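Local coordinates for putative uncharacterized protein (Dictyostelium purpureum, PDB 4R12), which probably serves as the nicastrin subunit of gamma-secretase, the complex that cleaves membrane proteins such as Notch receptors within the membrane, at residues Ile68-Asn78 against Gly93-Tyr104; Tyr15-Pro23 against Tyr579-Ile587. One frame throughout, in Å; residues are numbered along the deposited sequence.

Contact 1 and contact 2 lie with their centres about 17 Å apart on the same side of the molecule and touch directly, Ile95 CD1 of contact 1 resting 4.2 Å from Leu582 CD1 of contact 2. Along the chain the order is 15-23, 68-78, 93-104, 579-587, so contact 1 falls within the long excursion whose two ends contact 2 brings together. Strand pairings connect them: 90-96 runs beside 67-72, which leads through 43-50 and 169-174 to 581-586. Helix 148-160 packs against residues of both contacts. The nicastrin small-lobe region is thus built partly from strands close in sequence and partly from the far C-terminal end of the ectodomain.

Contact 1: residues Ile68-Asn78 against Gly93-Tyr104; sequences IIVVLDTNYFN and GIIVLTDTKKTY. With NAG (2-acetamido-2-deoxy-beta-D-glucopyranose), chain C; NAG (2-acetamido-2-deoxy-beta-D-glucopyranose), chain D.
Lys102 NZ is gripped by three acceptors from 68-78: Thr74 O and Phe77 O, each 2.8 Å from it, and Thr74 OG1 at 2.9 Å. Its extended chain bends only at the last torsion (chi4 59°), which turns the ammonium into the turn formed by Thr74-Phe77. The donor lies on an in-plane lone pair of Phe77 O but is tilted from the plane of the Thr74 carbonyl, whose opposite face receives Phe77 N. Tyr414 OH is a further partner, and together these oxygens probably offset the cost of burying the ammonium.

Alongside, the Asn75 amide bonds Thr103 at two points: OD1 takes the backbone N of Thr103 in its carbonyl plane at 3.0 Å, while ND2 donates to Thr103 OG1. Tyr104 OH donates to Asn75 O over 2.7 Å from above the carbonyl plane, and O6 of the N-acetylglucosamine attached to Asn78 also donates to Asn75 O. Asp73 OD1 accepts from Asn75 N, an Asx turn that starts the 3-10 segment 74-76, and OD2 forms a salt bridge with Arg155.

Where the turn meets the strand ends, Val96 CG2 sits over one face of the Phe77 ring, 3.7 Å from the centroid and 17° off the normal, a CH-pi contact. Leu72 CD1 meets Ile94 CG2, whereas Val71 CG1 packs across Leu97 CD2 at 3.6 Å.

Parallel ladder bonds, such as Leu72 N to Ile95 O, join small-lobe strands 67-72 and 90-96, which are linked through helix 79-83; strands 43-50 and 143-146 flank the pair, and helix 148-160 packs on Leu97 and Thr100.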
loop_
_atom_site.group_PDB
_atom_site.type_symbol
_atom_site.label_atom_id
_atom_site.label_comp_id
_atom_site.label_asym_id
_atom_site.label_seq_id
_atom_site.Cartn_x
_atom_site.Cartn_y
_atom_site.Cartn_z
ATOM N N ILE A 68 -11.112 -9.923 30.937
ATOM C CA ILE A 68 -10.333 -8.684 30.919
ATOM C C ILE A 68 -10.060 -8.173 29.500
ATOM O O ILE A 68 -9.589 -8.931 28.653
ATOM C CB ILE A 68 -8.979 -8.881 31.640
ATOM C CG1 ILE A 68 -9.204 -9.313 33.094
ATOM C CG2 ILE A 68 -8.132 -7.608 31.570
ATOM C CD1 ILE A 68 -7.935 -9.730 33.818
ATOM N N ILE A 69 -10.371 -6.896 29.256
ATOM C CA ILE A 69 -9.910 -6.173 28.068
ATOM C C ILE A 69 -8.689 -5.329 28.430
ATOM O O ILE A 69 -8.804 -4.321 29.129
ATOM C CB ILE A 69 -10.988 -5.238 27.484
ATOM C CG1 ILE A 69 -12.268 -6.011 27.152
ATOM C CG2 ILE A 69 -10.447 -4.499 26.242
ATOM C CD1 ILE A 69 -12.046 -7.151 26.191
ATOM N N VAL A 70 -7.521 -5.747 27.957
ATOM C CA VAL A 70 -6.283 -5.026 28.233
ATOM C C VAL A 70 -6.162 -3.783 27.361
ATOM O O VAL A 70 -6.294 -3.847 26.135
ATOM C CB VAL A 70 -5.048 -5.919 28.014
ATOM C CG1 VAL A 70 -3.762 -5.134 28.260
ATOM C CG2 VAL A 70 -5.107 -7.140 28.920
ATOM N N VAL A 71 -5.918 -2.647 28.004
ATOM C CA VAL A 71 -5.657 -1.391 27.307
ATOM C C VAL A 71 -4.156 -1.143 27.321
ATOM O O VAL A 71 -3.549 -1.079 28.388
ATOM C CB VAL A 71 -6.389 -0.211 27.964
ATOM C CG1 VAL A 71 -6.136 1.066 27.186
ATOM C CG2 VAL A 71 -7.882 -0.503 28.054
ATOM N N LEU A 72 -3.558 -1.021 26.142
ATOM C CA LEU A 72 -2.108 -0.896 26.040
ATOM C C LEU A 72 -1.654 0.484 25.594
ATOM O O LEU A 72 -2.049 0.956 24.531
ATOM C CB LEU A 72 -1.549 -1.930 25.056
ATOM C CG LEU A 72 -1.577 -3.406 25.442
ATOM C CD1 LEU A 72 -1.122 -4.257 24.266
ATOM C CD2 LEU A 72 -0.685 -3.636 26.640
ATOM N N ASP A 73 -0.814 1.119 26.402
ATOM C CA ASP A 73 0.022 2.195 25.895
ATOM C C ASP A 73 0.852 1.555 24.799
ATOM O O ASP A 73 1.297 0.409 24.946
ATOM C CB ASP A 73 0.916 2.786 26.982
ATOM C CG ASP A 73 1.799 3.914 26.464
ATOM O OD1 ASP A 73 2.852 3.620 25.850
ATOM O OD2 ASP A 73 1.438 5.088 26.679
ATOM N N THR A 74 1.063 2.262 23.701
ATOM C CA THR A 74 1.634 1.596 22.543
ATOM C C THR A 74 3.075 1.123 22.764
ATOM O O THR A 74 3.545 0.235 22.050
ATOM C CB THR A 74 1.574 2.491 21.293
ATOM O OG1 THR A 74 1.950 1.717 20.147
ATOM C CG2 THR A 74 2.483 3.702 21.435
ATOM N N ASN A 75 3.772 1.684 23.752
ATOM C CA ASN A 75 5.114 1.189 24.067
ATOM C C ASN A 75 5.090 -0.276 24.509
ATOM O O ASN A 75 6.102 -0.973 24.440
ATOM C CB ASN A 75 5.776 2.045 25.141
ATOM C CG ASN A 75 6.696 3.111 24.556
ATOM O OD1 ASN A 75 6.771 3.285 23.334
ATOM N ND2 ASN A 75 7.401 3.832 25.427
ATOM N N TYR A 76 3.922 -0.742 24.940
ATOM C CA TYR A 76 3.767 -2.126 25.374
ATOM C C TYR A 76 3.066 -3.019 24.349
ATOM O O TYR A 76 2.781 -4.188 24.626
ATOM C CB TYR A 76 3.032 -2.151 26.714
ATOM C CG TYR A 76 3.927 -1.631 27.799
ATOM C CD1 TYR A 76 4.027 -0.269 28.052
ATOM C CD2 TYR A 76 4.729 -2.495 28.529
ATOM C CE1 TYR A 76 4.880 0.218 29.034
ATOM C CE2 TYR A 76 5.579 -2.024 29.503
ATOM C CZ TYR A 76 5.655 -0.671 29.751
ATOM O OH TYR A 76 6.508 -0.213 30.728
ATOM N N PHE A 77 2.828 -2.478 23.158
ATOM C CA PHE A 77 2.235 -3.252 22.067
ATOM C C PHE A 77 3.288 -3.767 21.086
ATOM O O PHE A 77 3.699 -3.064 20.160
ATOM C CB PHE A 77 1.187 -2.415 21.316
ATOM C CG PHE A 77 0.520 -3.158 20.185
ATOM C CD1 PHE A 77 -0.219 -4.311 20.430
ATOM C CD2 PHE A 77 0.636 -2.704 18.881
ATOM C CE1 PHE A 77 -0.848 -4.993 19.393
ATOM C CE2 PHE A 77 0.020 -3.390 17.835
ATOM C CZ PHE A 77 -0.722 -4.533 18.092
ATOM N N ASN A 78 3.812 -4.945 21.380
ATOM C CA ASN A 78 4.791 -5.649 20.566
ATOM C C ASN A 78 4.733 -7.169 20.874
ATOM O O ASN A 78 4.138 -7.525 21.827
ATOM C CB ASN A 78 6.200 -5.053 20.708
ATOM C CG ASN A 78 6.847 -5.333 22.052
ATOM O OD1 ASN A 78 6.631 -6.361 22.618
ATOM N ND2 ASN A 78 7.673 -4.413 22.544
ATOM N N GLY A 93 -9.588 -9.412 25.016
ATOM C CA GLY A 93 -9.369 -8.470 23.940
ATOM C C GLY A 93 -8.325 -7.456 24.320
ATOM O O GLY A 93 -7.958 -7.346 25.488
ATOM N N ILE A 94 -7.844 -6.718 23.326
ATOM C CA ILE A 94 -6.868 -5.664 23.563
ATOM C C ILE A 94 -7.286 -4.393 22.837
ATOM O O ILE A 94 -7.768 -4.444 21.701
ATOM C CB ILE A 94 -5.455 -6.097 23.109
ATOM C CG1 ILE A 94 -4.927 -7.205 24.021
ATOM C CG2 ILE A 94 -4.476 -4.922 23.112
ATOM C CD1 ILE A 94 -3.660 -7.846 23.512
ATOM N N ILE A 95 -7.125 -3.258 23.512
ATOM C CA ILE A 95 -7.278 -1.951 22.890
ATOM C C ILE A 95 -5.927 -1.261 22.894
ATOM O O ILE A 95 -5.290 -1.131 23.946
ATOM C CB ILE A 95 -8.300 -1.076 23.622
ATOM C CG1 ILE A 95 -9.666 -1.759 23.629
ATOM C CG2 ILE A 95 -8.378 0.303 22.981
ATOM C CD1 ILE A 95 -10.719 -1.028 24.453
ATOM N N VAL A 96 -5.483 -0.839 21.717
ATOM C CA VAL A 96 -4.198 -0.160 21.599
ATOM C C VAL A 96 -4.427 1.340 21.458
ATOM O O VAL A 96 -5.149 1.802 20.566
ATOM C CB VAL A 96 -3.369 -0.696 20.405
ATOM C CG1 VAL A 96 -2.062 0.106 20.248
ATOM C CG2 VAL A 96 -3.082 -2.200 20.592
ATOM N N LEU A 97 -3.806 2.094 22.357
ATOM C CA LEU A 97 -3.956 3.539 22.400
ATOM C C LEU A 97 -3.032 4.207 21.384
ATOM O O LEU A 97 -1.895 3.773 21.188
ATOM C CB LEU A 97 -3.654 4.052 23.815
ATOM C CG LEU A 97 -4.452 3.406 24.961
ATOM C CD1 LEU A 97 -3.833 3.786 26.296
ATOM C CD2 LEU A 97 -5.916 3.818 24.916
ATOM N N THR A 98 -3.521 5.253 20.736
ATOM C CA THR A 98 -2.699 5.987 19.780
ATOM C C THR A 98 -2.558 7.459 20.154
ATOM O O THR A 98 -2.220 8.266 19.287
ATOM C CB THR A 98 -3.279 5.907 18.355
ATOM O OG1 THR A 98 -4.530 6.611 18.314
ATOM C CG2 THR A 98 -3.507 4.454 17.946
ATOM N N ASP A 99 -2.820 7.812 21.419
ATOM C CA ASP A 99 -2.646 9.203 21.858
ATOM C C ASP A 99 -1.168 9.519 22.115
ATOM O O ASP A 99 -0.775 10.685 22.172
ATOM C CB ASP A 99 -3.489 9.519 23.105
ATOM C CG ASP A 99 -3.280 8.529 24.246
ATOM O OD1 ASP A 99 -2.942 7.347 23.993
ATOM O OD2 ASP A 99 -3.478 8.941 25.416
ATOM N N THR A 100 -0.362 8.472 22.262
ATOM C CA THR A 100 1.096 8.588 22.267
ATOM C C THR A 100 1.684 7.651 21.209
ATOM O O THR A 100 1.017 6.715 20.765
ATOM C CB THR A 100 1.702 8.230 23.625
ATOM O OG1 THR A 100 1.415 6.858 23.926
ATOM C CG2 THR A 100 1.154 9.133 24.735
ATOM N N LYS A 101 2.927 7.910 20.812
ATOM C CA LYS A 101 3.635 7.100 19.820
ATOM C C LYS A 101 4.646 6.197 20.502
ATOM O O LYS A 101 4.944 6.386 21.676
ATOM C CB LYS A 101 4.377 7.986 18.816
ATOM C CG LYS A 101 3.509 8.738 17.819
ATOM C CD LYS A 101 4.415 9.648 16.977
ATOM C CE LYS A 101 3.628 10.456 15.955
ATOM N NZ LYS A 101 3.419 9.674 14.714
ATOM N N LYS A 102 5.198 5.233 19.771
ATOM C CA LYS A 102 6.289 4.439 20.338
ATOM C C LYS A 102 7.543 5.294 20.424
ATOM O O LYS A 102 7.810 6.089 19.536
ATOM C CB LYS A 102 6.573 3.183 19.509
ATOM C CG LYS A 102 5.606 2.036 19.749
ATOM C CD LYS A 102 6.066 0.775 19.022
ATOM C CE LYS A 102 5.338 -0.474 19.540
ATOM N NZ LYS A 102 3.846 -0.368 19.382
ATOM N N THR A 103 8.317 5.119 21.485
ATOM C CA THR A 103 9.568 5.858 21.644
ATOM C C THR A 103 10.767 5.077 21.098
ATOM O O THR A 103 11.917 5.457 21.316
ATOM C CB THR A 103 9.829 6.185 23.114
ATOM O OG1 THR A 103 9.876 4.969 23.870
ATOM C CG2 THR A 103 8.714 7.076 23.663
ATOM N N TYR A 104 10.495 3.992 20.386
ATOM C CA TYR A 104 11.564 3.180 19.810
ATOM C C TYR A 104 11.186 2.712 18.413
ATOM O O TYR A 104 10.001 2.688 18.075
ATOM C CB TYR A 104 11.876 1.984 20.716
ATOM C CG TYR A 104 10.689 1.114 21.081
ATOM C CD1 TYR A 104 10.259 0.093 20.232
ATOM C CD2 TYR A 104 10.028 1.280 22.299
ATOM C CE1 TYR A 104 9.183 -0.728 20.571
ATOM C CE2 TYR A 104 8.949 0.459 22.656
ATOM C CZ TYR A 104 8.533 -0.542 21.779
ATOM O OH TYR A 104 7.480 -1.362 22.115
HETATM C C1 NAG C . 8.554 -4.440 23.322
HETATM C C2 NAG C . 10.027 -4.075 23.328
HETATM C C3 NAG C . 10.647 -4.149 24.695
HETATM C C4 NAG C . 9.870 -3.388 25.721
HETATM C C5 NAG C . 8.418 -3.868 25.670
HETATM C C6 NAG C . 7.481 -3.145 26.604
HETATM C C7 NAG C . 10.828 -4.732 21.197
HETATM C C8 NAG C . 11.363 -5.850 20.364
HETATM N N2 NAG C . 10.756 -4.940 22.480
HETATM O O3 NAG C . 11.959 -3.639 24.594
HETATM O O4 NAG C . 10.473 -3.721 26.940
HETATM O O5 NAG C . 7.890 -3.779 24.362
HETATM O O6 NAG C . 7.741 -1.779 26.738
HETATM O O7 NAG C . 10.484 -3.712 20.692
HETATM C C1 NAG D . -2.535 13.598 19.881
HETATM C C2 NAG D . -1.076 13.610 19.503
HETATM C C3 NAG D . -0.320 14.589 20.366
HETATM C C4 NAG D . -1.010 15.945 20.434
HETATM C C5 NAG D . -2.485 15.732 20.776
HETATM C C6 NAG D . -3.317 16.980 20.789
HETATM C C7 NAG D . -0.122 11.593 18.670
HETATM C C8 NAG D . 0.590 10.342 19.012
HETATM N N2 NAG D . -0.523 12.311 19.685
HETATM O O3 NAG D . 0.981 14.692 19.824
HETATM O O4 NAG D . -0.344 16.720 21.427
HETATM O O5 NAG D . -3.019 14.919 19.764
HETATM O O6 NAG D . -3.295 17.561 19.499
HETATM O O7 NAG D . -0.325 11.926 17.535
HETATM O O HOH W 1 3.851 5.717 24.522
HETATM O O HOH W 2 -0.424 2.947 18.876
HETATM O O HOH W 3 -0.213 4.762 23.233
#

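Contact 2: residues Tyr15-Pro23 against Tyr579-Ile587; sequences YTTLYSSYP and YTALKVFKI
Thr580 opens the contact by laying its CG2 methyl against the ring of Pro23, 3.8 Å from Pro23 CG. With chi1 at -86°, that methyl stands roughly opposite the backbone N, and OG1 also faces the proline carbons, where it is buried without a polar partner. Leu582 uses both its backbone and its side chain. Its carbonyl O accepts from Leu18 N at 2.8 Å in a nearly straight bond (165° at the hydrogen), and its CB rests 4.1 Å from Ser21 CB. The return bond is replaced by a water, which donates to Leu18 O, also meets Ser21 OG and takes a weak bond from Leu582 N.

Lys583 faces Thr17 in a non-hydrogen-bonded antiparallel pair. The two side chains point the same way, Lys583 CG lying 3.7 Å from Thr17 OG1, while the extended lysine carries NZ away to a long, weak ion pair with Asp174. Val584 N then donates to Thr16 O over 3.0 Å, tilted from the carbonyl plane. Val584 CG2 touches Leu18 CD1 at 3.5 Å where the two side chains cross at a slant, and both residues lean on Ile154 of helix 148-160. Phe585 contributes through its CB, which meets CB of Tyr15, the first modelled residue; beyond CB each ring leads away from the other segment.

Two backbone bonds around one central pair make this a single antiparallel beta bridge. It brings an N-terminal segment alongside strand 581-586, which pairs antiparallel with strand 169-174, and so ties the two ends of the nicastrin ectodomain together at the small lobe.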
loop_
_atom_site.group_PDB
_atom_site.type_symbol
_atom_site.label_atom_id
_atom_site.label_comp_id
_atom_site.label_asym_id
_atom_site.label_seq_id
_atom_site.Cartn_x
_atom_site.Cartn_y
_atom_site.Cartn_z
ATOM N N TYR A 15 -23.071 0.506 24.699
ATOM C CA TYR A 15 -23.905 1.528 25.316
ATOM C C TYR A 15 -23.281 2.915 25.155
ATOM O O TYR A 15 -23.870 3.929 25.538
ATOM C CB TYR A 15 -24.134 1.209 26.793
ATOM C CG TYR A 15 -25.507 1.613 27.276
ATOM C CD1 TYR A 15 -26.631 1.407 26.480
ATOM C CD2 TYR A 15 -25.684 2.197 28.527
ATOM C CE1 TYR A 15 -27.893 1.776 26.913
ATOM C CE2 TYR A 15 -26.939 2.569 28.971
ATOM C CZ TYR A 15 -28.043 2.356 28.162
ATOM O OH TYR A 15 -29.297 2.726 28.602
ATOM N N THR A 16 -22.075 2.935 24.597
ATOM C CA THR A 16 -21.400 4.151 24.149
ATOM C C THR A 16 -20.452 3.702 23.046
ATOM O O THR A 16 -19.372 3.185 23.333
ATOM C CB THR A 16 -20.608 4.865 25.278
ATOM O OG1 THR A 16 -21.412 4.960 26.461
ATOM C CG2 THR A 16 -20.174 6.263 24.844
ATOM N N THR A 17 -20.865 3.851 21.790
ATOM C CA THR A 17 -20.088 3.303 20.681
ATOM C C THR A 17 -18.975 4.250 20.230
ATOM O O THR A 17 -19.210 5.419 19.918
ATOM C CB THR A 17 -20.984 2.956 19.469
ATOM O OG1 THR A 17 -21.825 1.845 19.804
ATOM C CG2 THR A 17 -20.128 2.569 18.265
ATOM N N LEU A 18 -17.753 3.733 20.206
ATOM C CA LEU A 18 -16.614 4.517 19.764
ATOM C C LEU A 18 -16.363 4.209 18.300
ATOM O O LEU A 18 -15.993 3.092 17.941
ATOM C CB LEU A 18 -15.401 4.217 20.629
ATOM C CG LEU A 18 -15.703 4.500 22.103
ATOM C CD1 LEU A 18 -14.658 3.847 22.982
ATOM C CD2 LEU A 18 -15.788 6.002 22.378
ATOM N N TYR A 19 -16.596 5.210 17.455
ATOM C CA TYR A 19 -16.759 4.983 16.020
ATOM C C TYR A 19 -15.437 4.948 15.284
ATOM O O TYR A 19 -15.275 4.189 14.327
ATOM C CB TYR A 19 -17.667 6.058 15.412
ATOM C CG TYR A 19 -19.066 6.063 15.988
ATOM C CD1 TYR A 19 -20.061 5.231 15.471
ATOM C CD2 TYR A 19 -19.395 6.894 17.055
ATOM C CE1 TYR A 19 -21.345 5.233 16.001
ATOM C CE2 TYR A 19 -20.678 6.904 17.592
ATOM C CZ TYR A 19 -21.647 6.073 17.062
ATOM O OH TYR A 19 -22.920 6.091 17.601
ATOM N N SER A 20 -14.499 5.770 15.717
ATOM C CA SER A 20 -13.181 5.753 15.120
ATOM C C SER A 20 -12.357 4.664 15.766
ATOM O O SER A 20 -11.473 4.943 16.557
ATOM C CB SER A 20 -12.498 7.084 15.264
ATOM O OG SER A 20 -13.365 8.125 14.894
ATOM N N SER A 21 -12.692 3.425 15.427
ATOM C CA SER A 21 -11.937 2.249 15.861
ATOM C C SER A 21 -11.388 1.473 14.661
ATOM O O SER A 21 -12.012 1.424 13.590
ATOM C CB SER A 21 -12.806 1.330 16.720
ATOM O OG SER A 21 -13.676 0.556 15.913
ATOM N N TYR A 22 -10.224 0.851 14.858
ATOM C CA TYR A 22 -9.487 0.241 13.764
ATOM C C TYR A 22 -9.121 -1.197 14.128
ATOM O O TYR A 22 -8.177 -1.438 14.873
ATOM C CB TYR A 22 -8.233 1.056 13.448
ATOM C CG TYR A 22 -8.473 2.556 13.394
ATOM C CD1 TYR A 22 -9.105 3.140 12.308
ATOM C CD2 TYR A 22 -8.057 3.386 14.432
ATOM C CE1 TYR A 22 -9.339 4.520 12.260
ATOM C CE2 TYR A 22 -8.281 4.762 14.389
ATOM C CZ TYR A 22 -8.921 5.319 13.300
ATOM O OH TYR A 22 -9.134 6.690 13.240
ATOM N N PRO A 23 -9.882 -2.154 13.597
ATOM C CA PRO A 23 -9.739 -3.555 14.016
ATOM C C PRO A 23 -8.548 -4.267 13.380
ATOM O O PRO A 23 -8.122 -3.947 12.261
ATOM C CB PRO A 23 -11.048 -4.189 13.545
ATOM C CG PRO A 23 -11.424 -3.384 12.326
ATOM C CD PRO A 23 -10.950 -1.968 12.595
ATOM N N TYR A 579 -19.775 -6.742 10.452
ATOM C CA TYR A 579 -19.575 -5.420 11.041
ATOM C C TYR A 579 -18.531 -5.426 12.154
ATOM O O TYR A 579 -18.228 -6.466 12.751
ATOM C CB TYR A 579 -20.893 -4.874 11.597
ATOM C CG TYR A 579 -21.237 -5.437 12.955
ATOM C CD1 TYR A 579 -21.718 -6.729 13.082
ATOM C CD2 TYR A 579 -21.066 -4.680 14.109
ATOM C CE1 TYR A 579 -22.028 -7.256 14.319
ATOM C CE2 TYR A 579 -21.371 -5.197 15.353
ATOM C CZ TYR A 579 -21.852 -6.489 15.453
ATOM O OH TYR A 579 -22.163 -7.023 16.686
ATOM N N THR A 580 -18.001 -4.240 12.433
ATOM C CA THR A 580 -17.013 -4.040 13.481
ATOM C C THR A 580 -17.479 -2.941 14.434
ATOM O O THR A 580 -17.952 -1.896 13.981
ATOM C CB THR A 580 -15.645 -3.679 12.867
ATOM O OG1 THR A 580 -14.938 -4.883 12.543
ATOM C CG2 THR A 580 -14.818 -2.836 13.830
ATOM N N ALA A 581 -17.363 -3.166 15.744
ATOM C CA ALA A 581 -17.787 -2.149 16.709
ATOM C C ALA A 581 -17.061 -2.231 18.051
ATOM O O ALA A 581 -16.681 -3.308 18.523
ATOM C CB ALA A 581 -19.294 -2.234 16.937
ATOM N N LEU A 582 -16.889 -1.064 18.664
ATOM C CA LEU A 582 -16.274 -0.947 19.974
ATOM C C LEU A 582 -17.191 -0.140 20.885
ATOM O O LEU A 582 -17.535 1.008 20.586
ATOM C CB LEU A 582 -14.891 -0.293 19.858
ATOM C CG LEU A 582 -14.045 -0.003 21.100
ATOM C CD1 LEU A 582 -14.237 -1.032 22.195
ATOM C CD2 LEU A 582 -12.578 0.019 20.683
ATOM N N LYS A 583 -17.595 -0.751 21.990
ATOM C CA LYS A 583 -18.521 -0.122 22.911
ATOM C C LYS A 583 -17.927 -0.097 24.307
ATOM O O LYS A 583 -17.283 -1.058 24.730
ATOM C CB LYS A 583 -19.862 -0.868 22.924
ATOM C CG LYS A 583 -20.441 -1.143 21.540
ATOM C CD LYS A 583 -21.499 -2.246 21.588
ATOM C CE LYS A 583 -21.997 -2.591 20.189
ATOM N NZ LYS A 583 -22.928 -3.757 20.195
ATOM N N VAL A 584 -18.141 1.005 25.018
ATOM C CA VAL A 584 -17.701 1.121 26.401
ATOM C C VAL A 584 -18.931 1.320 27.289
ATOM O O VAL A 584 -19.931 1.892 26.856
ATOM C CB VAL A 584 -16.677 2.272 26.566
ATOM C CG1 VAL A 584 -16.392 2.562 28.027
ATOM C CG2 VAL A 584 -15.384 1.911 25.854
ATOM N N PHE A 585 -18.860 0.808 28.513
ATOM C CA PHE A 585 -19.999 0.798 29.419
ATOM C C PHE A 585 -19.508 0.595 30.844
ATOM O O PHE A 585 -18.376 0.152 31.053
ATOM C CB PHE A 585 -20.970 -0.313 29.024
ATOM C CG PHE A 585 -20.327 -1.667 28.947
ATOM C CD1 PHE A 585 -20.259 -2.482 30.065
ATOM C CD2 PHE A 585 -19.763 -2.111 27.765
ATOM C CE1 PHE A 585 -19.652 -3.720 30.004
ATOM C CE2 PHE A 585 -19.155 -3.349 27.694
ATOM C CZ PHE A 585 -19.099 -4.155 28.816
ATOM N N LYS A 586 -20.348 0.901 31.828
ATOM C CA LYS A 586 -19.980 0.603 33.208
ATOM C C LYS A 586 -20.518 -0.764 33.605
ATOM O O LYS A 586 -21.646 -1.119 33.270
ATOM C CB LYS A 586 -20.472 1.692 34.164
ATOM C CG LYS A 586 -19.362 2.665 34.557
ATOM C CD LYS A 586 -19.761 3.605 35.686
ATOM C CE LYS A 586 -18.553 4.404 36.173
ATOM N NZ LYS A 586 -18.923 5.442 37.178
ATOM N N ILE A 587 -19.689 -1.538 34.297
ATOM C CA ILE A 587 -20.061 -2.878 34.727
ATOM C C ILE A 587 -21.091 -2.826 35.847
ATOM O O ILE A 587 -20.930 -3.470 36.884
ATOM C CB ILE A 587 -18.818 -3.664 35.187
ATOM C CG1 ILE A 587 -17.879 -3.916 34.005
ATOM C CG2 ILE A 587 -19.226 -4.976 35.838
ATOM C CD1 ILE A 587 -16.521 -4.445 34.408
HETATM O O HOH W 4 -16.254 0.918 16.609
#